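L-cysteine S-thiosulfotransferase subunit SoxA (Paracoccus denitrificans, PDB 2C1D) works with SoxX as a diheme cytochrome that joins thiosulfate to a cysteine of the sulfur carrier SoxYZ, passing the electrons released to cytochrome c. Local coordinates at residues 200-205 with 243-248; 150-155 with 251-256; 133-138 with 215-220. All blocks are in the same frame, centred on the assembly; numbering follows the deposited sequence.

Interaction 1: 200-205 with 243-248. With HEC (heme c), chain J.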
loop_
_atom_site.group_PDB
_atom_site.type_symbol
_atom_site.label_atom_id
_atom_site.label_comp_id
_atom_site.label_asym_id
_atom_site.label_seq_id
_atom_site.Cartn_x
_atom_site.Cartn_y
_atom_site.Cartn_z
ATOM N N GLY A 200 -0.700 0.202 7.023
ATOM C CA GLY A 200 -1.246 -0.485 5.863
ATOM C C GLY A 200 -2.155 -1.622 6.265
ATOM O O GLY A 200 -2.025 -2.726 5.736
ATOM N N GLN A 201 -3.055 -1.346 7.197
ATOM C CA GLN A 201 -4.023 -2.326 7.662
ATOM C C GLN A 201 -5.234 -2.350 6.725
ATOM O O GLN A 201 -5.531 -1.351 6.065
ATOM C CB GLN A 201 -4.451 -2.029 9.106
ATOM C CG GLN A 201 -3.290 -1.859 10.154
ATOM C CD GLN A 201 -2.746 -3.174 10.692
ATOM O OE1 GLN A 201 -3.016 -4.225 10.116
ATOM N NE2 GLN A 201 -1.969 -3.123 11.807
ATOM N N ILE A 202 -5.925 -3.483 6.701
ATOM C CA ILE A 202 -7.128 -3.675 5.887
ATOM C C ILE A 202 -8.379 -3.943 6.718
ATOM O O ILE A 202 -9.404 -4.313 6.170
ATOM C CB ILE A 202 -6.949 -4.782 4.789
ATOM C CG1 ILE A 202 -6.716 -6.171 5.375
ATOM C CG2 ILE A 202 -5.797 -4.431 3.864
ATOM C CD1 ILE A 202 -6.739 -7.255 4.318
ATOM N N ASN A 203 -8.325 -3.688 8.026
ATOM C CA ASN A 203 -9.516 -3.836 8.865
ATOM C C ASN A 203 -10.650 -2.877 8.487
ATOM O O ASN A 203 -11.788 -3.085 8.899
ATOM C CB ASN A 203 -9.191 -3.648 10.346
ATOM C CG ASN A 203 -8.910 -2.205 10.699
ATOM O OD1 ASN A 203 -9.639 -1.565 11.510
ATOM N ND2 ASN A 203 -7.864 -1.673 10.120
ATOM N N GLY A 204 -10.329 -1.838 7.730
ATOM C CA GLY A 204 -11.282 -0.825 7.312
ATOM C C GLY A 204 -11.881 -1.025 5.918
ATOM O O GLY A 204 -12.755 -0.261 5.516
ATOM N N PHE A 205 -11.425 -2.036 5.177
ATOM C CA PHE A 205 -11.915 -2.270 3.812
ATOM C C PHE A 205 -13.248 -3.028 3.839
ATOM O O PHE A 205 -13.527 -3.748 4.801
ATOM C CB PHE A 205 -10.865 -3.034 2.982
ATOM C CG PHE A 205 -9.771 -2.145 2.440
ATOM C CD1 PHE A 205 -8.746 -1.724 3.256
ATOM C CD2 PHE A 205 -9.760 -1.758 1.119
ATOM C CE1 PHE A 205 -7.737 -0.902 2.782
ATOM C CE2 PHE A 205 -8.761 -0.923 0.627
ATOM C CZ PHE A 205 -7.729 -0.501 1.493
ATOM N N ALA A 243 -3.482 -14.957 -0.628
ATOM C CA ALA A 243 -2.559 -15.211 0.474
ATOM C C ALA A 243 -2.097 -13.936 1.183
ATOM O O ALA A 243 -2.045 -13.883 2.404
ATOM C CB ALA A 243 -1.349 -16.027 0.005
ATOM N N LEU A 244 -1.801 -12.894 0.423
ATOM C CA LEU A 244 -1.427 -11.609 0.980
ATOM C C LEU A 244 -2.586 -11.030 1.795
ATOM O O LEU A 244 -2.362 -10.488 2.850
ATOM C CB LEU A 244 -1.052 -10.632 -0.156
ATOM C CG LEU A 244 -0.543 -9.255 0.221
ATOM C CD1 LEU A 244 0.682 -9.336 1.146
ATOM C CD2 LEU A 244 -0.215 -8.440 -1.053
ATOM N N GLU A 245 -3.815 -11.130 1.288
ATOM C CA GLU A 245 -4.973 -10.611 2.024
ATOM C C GLU A 245 -5.154 -11.328 3.369
ATOM O O GLU A 245 -5.521 -10.703 4.375
ATOM C CB GLU A 245 -6.287 -10.658 1.191
ATOM C CG GLU A 245 -7.443 -9.976 1.913
ATOM C CD GLU A 245 -8.704 -9.776 1.084
ATOM O OE1 GLU A 245 -9.820 -9.861 1.661
ATOM O OE2 GLU A 245 -8.602 -9.512 -0.120
ATOM N N LEU A 246 -4.890 -12.627 3.394
ATOM C CA LEU A 246 -4.930 -13.414 4.638
ATOM C C LEU A 246 -3.880 -12.931 5.619
ATOM O O LEU A 246 -4.170 -12.700 6.799
ATOM C CB LEU A 246 -4.700 -14.909 4.347
ATOM C CG LEU A 246 -4.521 -15.881 5.528
ATOM C CD1 LEU A 246 -5.805 -16.026 6.376
ATOM C CD2 LEU A 246 -4.070 -17.239 5.021
ATOM N N TYR A 247 -2.669 -12.755 5.115
ATOM C CA TYR A 247 -1.572 -12.336 5.949
ATOM C C TYR A 247 -1.793 -10.901 6.485
ATOM O O TYR A 247 -1.640 -10.653 7.677
ATOM C CB TYR A 247 -0.238 -12.463 5.218
ATOM C CG TYR A 247 0.870 -11.980 6.074
ATOM C CD1 TYR A 247 1.315 -12.741 7.151
ATOM C CD2 TYR A 247 1.446 -10.739 5.857
ATOM C CE1 TYR A 247 2.335 -12.279 7.983
ATOM C CE2 TYR A 247 2.438 -10.266 6.689
ATOM C CZ TYR A 247 2.878 -11.044 7.751
ATOM O OH TYR A 247 3.865 -10.549 8.582
ATOM N N VAL A 248 -2.166 -9.976 5.606
ATOM C CA VAL A 248 -2.309 -8.563 5.986
ATOM C C VAL A 248 -3.511 -8.399 6.919
ATOM O O VAL A 248 -3.427 -7.687 7.905
ATOM C CB VAL A 248 -2.404 -7.633 4.757
ATOM C CG1 VAL A 248 -2.607 -6.161 5.161
ATOM C CG2 VAL A 248 -1.132 -7.725 3.938
HETATM FE FE HEC J . 0.828 0.709 0.919
HETATM C CHA HEC J . -1.830 2.685 1.759
HETATM C CHB HEC J . -1.066 -2.062 1.782
HETATM C CHC HEC J . 3.366 -1.301 -0.038
HETATM C CHD HEC J . 2.835 3.426 0.560
HETATM N NA HEC J . -1.113 0.381 1.652
HETATM C C1A HEC J . -2.034 1.351 1.924
HETATM C C2A HEC J . -3.223 0.716 2.425
HETATM C C3A HEC J . -2.997 -0.615 2.422
HETATM C C4A HEC J . -1.664 -0.841 1.942
HETATM C CMA HEC J . -3.953 -1.731 2.841
HETATM C CAA HEC J . -4.519 1.434 2.876
HETATM C CBA HEC J . -4.523 1.532 4.412
HETATM C CGA HEC J . -5.813 2.164 4.923
HETATM O O1A HEC J . -5.944 2.305 6.160
HETATM O O2A HEC J . -6.707 2.552 4.099
HETATM N NB HEC J . 1.093 -1.257 0.880
HETATM C C1B HEC J . 0.186 -2.247 1.224
HETATM C C2B HEC J . 0.733 -3.514 0.851
HETATM C C3B HEC J . 1.954 -3.315 0.368
HETATM C C4B HEC J . 2.187 -1.898 0.347
HETATM C CMB HEC J . 0.047 -4.859 1.100
HETATM C CAB HEC J . 2.921 -4.400 -0.155
HETATM C CBB HEC J . 2.370 -5.086 -1.203
HETATM N NC HEC J . 2.774 1.014 0.367
HETATM C C1C HEC J . 3.659 0.037 0.035
HETATM C C2C HEC J . 4.920 0.648 -0.337
HETATM C C3C HEC J . 4.784 1.977 -0.168
HETATM C C4C HEC J . 3.417 2.200 0.289
HETATM C CMC HEC J . 6.134 -0.191 -0.794
HETATM C CAC HEC J . 5.766 3.182 -0.362
HETATM C CBC HEC J . 6.621 3.311 -1.387
HETATM N ND HEC J . 0.553 2.685 1.108
HETATM C C1D HEC J . 1.538 3.655 0.902
HETATM C C2D HEC J . 0.973 4.975 1.094
HETATM C C3D HEC J . -0.474 4.736 1.451
HETATM C C4D HEC J . -0.642 3.300 1.440
HETATM C CMD HEC J . 1.668 6.343 0.967
HETATM C CAD HEC J . -1.546 5.792 1.813
HETATM C CBD HEC J . -1.293 6.244 3.264
HETATM C CGD HEC J . -1.627 5.172 4.282
HETATM O O1D HEC J . -0.762 4.372 4.700
HETATM O O2D HEC J . -2.776 5.082 4.721
HETATM O O HOH W 1 -4.846 -5.525 8.654
#

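Interaction 2: 150-155 with 251-256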
loop_
_atom_site.group_PDB
_atom_site.type_symbol
_atom_site.label_atom_id
_atom_site.label_comp_id
_atom_site.label_asym_id
_atom_site.label_seq_id
_atom_site.Cartn_x
_atom_site.Cartn_y
_atom_site.Cartn_z
ATOM N N VAL A 150 -11.635 -8.079 14.346
ATOM C CA VAL A 150 -10.915 -8.869 13.348
ATOM C C VAL A 150 -10.262 -10.013 14.095
ATOM O O VAL A 150 -9.594 -9.826 15.120
ATOM C CB VAL A 150 -9.814 -8.028 12.626
ATOM C CG1 VAL A 150 -8.897 -8.911 11.763
ATOM C CG2 VAL A 150 -10.426 -6.923 11.788
ATOM N N ASN A 151 -10.481 -11.200 13.581
ATOM C CA ASN A 151 -10.025 -12.415 14.209
ATOM C C ASN A 151 -9.804 -13.446 13.123
ATOM O O ASN A 151 -10.562 -14.389 12.965
ATOM C CB ASN A 151 -11.079 -12.920 15.204
ATOM C CG ASN A 151 -10.617 -14.139 15.969
ATOM O OD1 ASN A 151 -9.422 -14.369 16.122
ATOM N ND2 ASN A 151 -11.563 -14.936 16.435
ATOM N N VAL A 152 -8.747 -13.269 12.369
ATOM C CA VAL A 152 -8.438 -14.254 11.352
ATOM C C VAL A 152 -7.458 -15.294 11.895
ATOM O O VAL A 152 -6.442 -14.980 12.549
ATOM C CB VAL A 152 -8.019 -13.653 9.962
ATOM C CG1 VAL A 152 -8.319 -12.182 9.852
ATOM C CG2 VAL A 152 -6.628 -14.009 9.552
ATOM N N LYS A 153 -7.812 -16.535 11.613
ATOM C CA LYS A 153 -7.046 -17.710 11.967
ATOM C C LYS A 153 -5.797 -17.842 11.080
ATOM O O LYS A 153 -5.862 -17.720 9.873
ATOM C CB LYS A 153 -7.960 -18.941 11.842
ATOM C CG LYS A 153 -7.316 -20.307 12.175
ATOM C CD LYS A 153 -8.388 -21.427 12.106
ATOM C CE LYS A 153 -7.889 -22.779 12.617
ATOM N NZ LYS A 153 -6.620 -23.138 12.009
ATOM N N ILE A 154 -4.649 -18.063 11.703
ATOM C CA ILE A 154 -3.393 -18.164 10.969
ATOM C C ILE A 154 -2.658 -19.493 11.106
ATOM O O ILE A 154 -1.610 -19.667 10.466
ATOM C CB ILE A 154 -2.453 -17.029 11.366
ATOM C CG1 ILE A 154 -1.948 -17.204 12.805
ATOM C CG2 ILE A 154 -3.146 -15.709 11.175
ATOM C CD1 ILE A 154 -1.002 -16.138 13.198
ATOM N N ASP A 155 -3.191 -20.406 11.917
ATOM C CA ASP A 155 -2.564 -21.714 12.150
ATOM C C ASP A 155 -3.341 -22.830 11.466
ATOM O O ASP A 155 -4.274 -22.586 10.717
ATOM C CB ASP A 155 -2.411 -21.987 13.649
ATOM C CG ASP A 155 -3.740 -22.148 14.365
ATOM O OD1 ASP A 155 -3.676 -22.511 15.556
ATOM O OD2 ASP A 155 -4.878 -21.937 13.840
ATOM N N ARG A 251 -2.494 -9.087 10.453
ATOM C CA ARG A 251 -1.706 -8.039 11.090
ATOM C C ARG A 251 -2.575 -7.049 11.879
ATOM O O ARG A 251 -2.078 -6.350 12.758
ATOM C CB ARG A 251 -0.830 -7.278 10.091
ATOM C CG ARG A 251 0.277 -8.130 9.447
ATOM C CD ARG A 251 0.957 -7.416 8.287
ATOM N NE ARG A 251 1.795 -6.332 8.753
ATOM C CZ ARG A 251 3.047 -6.485 9.174
ATOM N NH1 ARG A 251 3.639 -7.678 9.150
ATOM N NH2 ARG A 251 3.728 -5.420 9.567
ATOM N N GLY A 252 -3.867 -7.004 11.585
ATOM C CA GLY A 252 -4.783 -6.176 12.351
ATOM C C GLY A 252 -5.719 -6.941 13.257
ATOM O O GLY A 252 -6.728 -6.389 13.686
ATOM N N ASN A 253 -5.412 -8.200 13.561
ATOM C CA ASN A 253 -6.199 -8.978 14.529
ATOM C C ASN A 253 -6.323 -8.215 15.841
ATOM O O ASN A 253 -5.302 -7.778 16.415
ATOM C CB ASN A 253 -5.539 -10.335 14.794
ATOM C CG ASN A 253 -5.953 -11.389 13.805
ATOM O OD1 ASN A 253 -6.899 -11.191 13.041
ATOM N ND2 ASN A 253 -5.273 -12.542 13.840
ATOM N N GLY A 254 -7.562 -8.014 16.292
ATOM C CA GLY A 254 -7.839 -7.262 17.509
ATOM C C GLY A 254 -8.466 -5.912 17.231
ATOM O O GLY A 254 -9.285 -5.427 18.014
ATOM N N LEU A 255 -8.083 -5.280 16.125
ATOM C CA LEU A 255 -8.786 -4.080 15.676
ATOM C C LEU A 255 -10.208 -4.462 15.264
ATOM O O LEU A 255 -10.462 -5.609 14.864
ATOM C CB LEU A 255 -8.059 -3.428 14.496
ATOM C CG LEU A 255 -6.670 -2.859 14.777
ATOM C CD1 LEU A 255 -5.933 -2.619 13.480
ATOM C CD2 LEU A 255 -6.750 -1.573 15.591
ATOM N N SER A 256 -11.135 -3.516 15.339
ATOM C CA SER A 256 -12.479 -3.757 14.864
ATOM C C SER A 256 -12.587 -3.686 13.339
ATOM O O SER A 256 -11.922 -2.903 12.634
ATOM C CB SER A 256 -13.497 -2.757 15.450
ATOM O OG SER A 256 -13.509 -2.749 16.871
#

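Interaction 3: 133-138 with 215-220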
loop_
_atom_site.group_PDB
_atom_site.type_symbol
_atom_site.label_atom_id
_atom_site.label_comp_id
_atom_site.label_asym_id
_atom_site.label_seq_id
_atom_site.Cartn_x
_atom_site.Cartn_y
_atom_site.Cartn_z
ATOM N N ASN A 133 -20.806 -4.216 -8.820
ATOM C CA ASN A 133 -21.632 -5.229 -8.164
ATOM C C ASN A 133 -20.867 -5.863 -7.011
ATOM O O ASN A 133 -21.410 -6.047 -5.937
ATOM C CB ASN A 133 -22.096 -6.305 -9.149
ATOM C CG ASN A 133 -23.217 -5.828 -10.066
ATOM O OD1 ASN A 133 -23.816 -4.780 -9.839
ATOM N ND2 ASN A 133 -23.503 -6.608 -11.105
ATOM N N MET A 134 -19.609 -6.188 -7.257
ATOM C CA MET A 134 -18.740 -6.791 -6.246
ATOM C C MET A 134 -18.377 -5.865 -5.089
ATOM O O MET A 134 -18.515 -6.260 -3.917
ATOM C CB MET A 134 -17.483 -7.357 -6.873
ATOM C CG MET A 134 -16.681 -8.266 -5.949
ATOM S SD MET A 134 -17.503 -9.720 -5.325
ATOM C CE MET A 134 -17.226 -10.863 -6.718
ATOM N N LYS A 135 -17.958 -4.643 -5.389
ATOM C CA LYS A 135 -17.572 -3.690 -4.332
ATOM C C LYS A 135 -18.777 -3.311 -3.455
ATOM O O LYS A 135 -18.673 -3.250 -2.234
ATOM C CB LYS A 135 -16.916 -2.450 -4.942
ATOM C CG LYS A 135 -15.670 -2.805 -5.736
ATOM C CD LYS A 135 -14.831 -1.590 -6.162
ATOM C CE LYS A 135 -15.605 -0.546 -6.967
ATOM N NZ LYS A 135 -14.617 0.443 -7.569
ATOM N N ASP A 136 -19.942 -3.114 -4.065
ATOM C CA ASP A 136 -21.133 -2.829 -3.282
ATOM C C ASP A 136 -21.505 -4.023 -2.403
ATOM O O ASP A 136 -21.923 -3.843 -1.258
ATOM C CB ASP A 136 -22.362 -2.508 -4.137
ATOM C CG ASP A 136 -22.178 -1.313 -5.075
ATOM O OD1 ASP A 136 -21.249 -0.468 -4.931
ATOM O OD2 ASP A 136 -22.938 -1.211 -6.064
ATOM N N MET A 137 -21.426 -5.233 -2.956
ATOM C CA MET A 137 -21.816 -6.411 -2.189
ATOM C C MET A 137 -20.861 -6.628 -1.011
ATOM O O MET A 137 -21.305 -6.895 0.098
ATOM C CB MET A 137 -21.894 -7.660 -3.060
ATOM C CG MET A 137 -22.704 -8.793 -2.402
ATOM S SD MET A 137 -24.391 -8.342 -1.988
ATOM C CE MET A 137 -25.080 -8.244 -3.677
ATOM N N LEU A 138 -19.555 -6.483 -1.247
ATOM C CA LEU A 138 -18.577 -6.599 -0.149
ATOM C C LEU A 138 -18.812 -5.542 0.906
ATOM O O LEU A 138 -18.609 -5.792 2.086
ATOM C CB LEU A 138 -17.151 -6.433 -0.636
ATOM C CG LEU A 138 -16.539 -7.428 -1.614
ATOM C CD1 LEU A 138 -15.039 -7.530 -1.436
ATOM C CD2 LEU A 138 -17.177 -8.785 -1.579
ATOM N N MET A 215 -15.599 3.251 -4.004
ATOM C CA MET A 215 -15.114 2.174 -3.134
ATOM C C MET A 215 -13.903 1.469 -3.762
ATOM O O MET A 215 -13.739 1.418 -4.986
ATOM C CB MET A 215 -16.222 1.157 -2.864
ATOM C CG MET A 215 -17.500 1.714 -2.252
ATOM S SD MET A 215 -17.238 2.576 -0.732
ATOM C CE MET A 215 -16.404 1.271 0.385
ATOM N N VAL A 216 -13.066 0.921 -2.902
ATOM C CA VAL A 216 -11.885 0.184 -3.287
ATOM C C VAL A 216 -11.806 -1.061 -2.384
ATOM O O VAL A 216 -12.070 -0.975 -1.171
ATOM C CB VAL A 216 -10.602 1.048 -3.092
ATOM C CG1 VAL A 216 -9.361 0.248 -3.368
ATOM C CG2 VAL A 216 -10.612 2.235 -4.047
ATOM N N THR A 217 -11.433 -2.193 -2.969
ATOM C CA THR A 217 -11.210 -3.437 -2.212
ATOM C C THR A 217 -9.744 -3.583 -1.855
ATOM O O THR A 217 -8.864 -2.951 -2.476
ATOM C CB THR A 217 -11.636 -4.660 -3.035
ATOM O OG1 THR A 217 -10.877 -4.698 -4.258
ATOM C CG2 THR A 217 -13.122 -4.564 -3.486
ATOM N N ALA A 218 -9.456 -4.437 -0.876
ATOM C CA ALA A 218 -8.070 -4.699 -0.528
ATOM C C ALA A 218 -7.309 -5.276 -1.719
ATOM O O ALA A 218 -6.141 -4.979 -1.886
ATOM C CB ALA A 218 -7.979 -5.625 0.667
ATOM N N GLN A 219 -7.971 -6.085 -2.551
ATOM C CA GLN A 219 -7.309 -6.703 -3.697
ATOM C C GLN A 219 -6.842 -5.613 -4.651
ATOM O O GLN A 219 -5.721 -5.652 -5.154
ATOM C CB GLN A 219 -8.231 -7.687 -4.446
ATOM C CG GLN A 219 -8.478 -9.034 -3.735
ATOM C CD GLN A 219 -7.230 -9.794 -3.459
ATOM O OE1 GLN A 219 -6.903 -10.111 -2.290
ATOM N NE2 GLN A 219 -6.525 -10.122 -4.504
ATOM N N HIS A 220 -7.677 -4.610 -4.861
ATOM C CA HIS A 220 -7.315 -3.546 -5.781
ATOM C C HIS A 220 -6.222 -2.638 -5.193
ATOM O O HIS A 220 -5.358 -2.160 -5.919
ATOM C CB HIS A 220 -8.537 -2.735 -6.181
ATOM C CG HIS A 220 -8.232 -1.637 -7.159
ATOM N ND1 HIS A 220 -8.216 -1.839 -8.520
ATOM C CD2 HIS A 220 -7.900 -0.336 -6.967
ATOM C CE1 HIS A 220 -7.909 -0.705 -9.130
ATOM N NE2 HIS A 220 -7.701 0.218 -8.209
#

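Interaction 1: 200-205 with 243-248
Ile202 meets Val248 at about a right angle, methyl to methyl, with CG2 of Ile202 3.9 Å from CG1 of Val248. That branch is shared: the same CG2 lies 3.4 Å from the heme methyl CMA, so this one methyl touches both the porphyrin rim and the helix, its two partners roughly at right angles. The other branch runs on to Glu245, where CD1 of Ile202 rests 3.7 Å from the side-chain CG, again crossing nearly perpendicularly. Ile202 can serve both neighbours because CG1 is placed between its backbone N and carbonyl carbon (chi1 64°), while CG2 lies anti to the carbonyl carbon. On the helix side, CG1 of Val248 also touches the carbonyl of Gly200, at 3.5 Å from its O.

This is the wall of a c-type heme pocket: helix 239-251 stands behind the loop 200-205, and the loop lines the heme whose axial ligands are His184 and Cys225. Gly200 has a positive phi (58°), and a side chain at that position would run into the porphyrin at C4A. Cutting Ile202 back to an alanine is likely to open a gap between the heme methyl CMA, the Val248 methyl and the Glu245 chain, leaving that rim of the porphyrin less firmly packed.

The polar side of the contact is bridged by one water. It donates to OE1 of Gln201 and to the carbonyl O of Val248, each at 2.7 Å, and accepts from the backbone N of Ile202 at 3.0 Å. NE2 of Gln201 is hydrogen-bonded to OE1 of Gln199. At the end of the type I beta turn from Ile202, the ring of Phe205 has the heme propionate carbon CAA in plane at its edge, with CZ of Phe205 4.0 Å from CAA.

Interaction 2: 150-155 with 251-256
Asn253 and Val152 hold each other by a pair of hydrogen bonds between one side-chain amide and one backbone residue. OD1 of Asn253 accepts from the backbone N of Val152 at 2.9 Å in a nearly straight bond (167° at the hydrogen), its donor tilted from the carbonyl plane. ND2 gives its hydrogen to the carbonyl O of Val152 at 3.0 Å, in that carbonyl's plane and on a lone pair. Gripped at both ends, the amide has its rotation fixed; CG beside the backbone N (chi1 -87°) brings it round to the facing segment.

The tight part is Val150, whose backbone is likewise held by two hydrogen bonds. Its N donates to the O of Leu255 at 2.8 Å, almost in line with the carbonyl bond, and its O receives the N of Gly254 at 3.0 Å. Between these bonds its side chain presses on polar atoms: CG1 lies 3.3 Å from OD1 of Asn253, and CG2 is equally near the Leu255 carbonyl. Segment 251-256 can offer these groups because Gly252 to Leu255 form a type II beta turn, closed by a backbone bond from Leu255 N to Gly252 O. Gly254 sits at a positive phi (109°), where a side chain would jam against the preceding carbonyl.

Away from this grip the contact loosens. Asn151 is exposed, its CB directed away from the other segment, and Lys153 pairs instead with Asp155 along its own chain, NZ to OD2 2.8 Å, on the solvent side.

The contact joins the linker between helices 132-143 and 159-170 to the loop that leaves helix 239-251. Val152 packs on Leu246 and Ala249 of that helix, Ile154 on Trp162 of helix 159-170, and Ser256 reaches strand 16-22 through Val19.

Interaction 3: 133-138 with 215-220
The carbonyl O of Met215 receives the ammonium group of Lys135, with NZ 2.9 Å from O and the donor tilted 28° from the carbonyl plane. This bond ties a helix to a strand that leads straight into another helix: 132-143 belongs to the first cytochrome c domain, whereas strand 214-216 and helix 218-223 belong to the second, so the contact lies at the interface of the two. The lysine does not simply reach across with its tip. Its chain bends at the third torsion (chi3 -56°), which lays CD and CE alongside the carbonyl, each 3.4 Å from the Met215 O, before NZ closes on the same atom. Next to Lys135, Asp136 forms salt bridges with Lys68 and Arg64 of helix 59-70.

Nearer the backbone of Lys135 the contact is apolar. CG of Lys135 meets the methyl CG2 of Thr217 at 3.8 Å, the two side chains crossing near a right angle, and CD1 of Leu138 approaches that methyl from the next helical turn. Thr217 gives one branch to each task: CG2 packs against helix 132-143, and OG1 caps the following helix. As the N-cap residue, Thr217 accepts at OG1 the backbone N of His220, 3.3 Å away.

Overall arrangement
Interactions 1 and 2 adjoin, their centres 9 Å apart. CB of Asn203 lies 3.8 Å from CG2 of Val150, and both contacts use helix 239-251 or the turn that follows it. Interaction 1 is nested in the chain loop that interaction 2 closes, and it lines the heme ligated by His184 and Cys225, the active-site cysteine. Interaction 3 lies 13 Å from interaction 1 between centres, yet they touch: CD2 of Phe205 is 3.3 Å from the O of Val216. The side chain of Val216 is about 4 Å from that of Arg221, which probably binds substrate. Interactions 2 and 3 stay separate, about 11 Å between nearest atoms, while Met137 of interaction 3 touches the other heme.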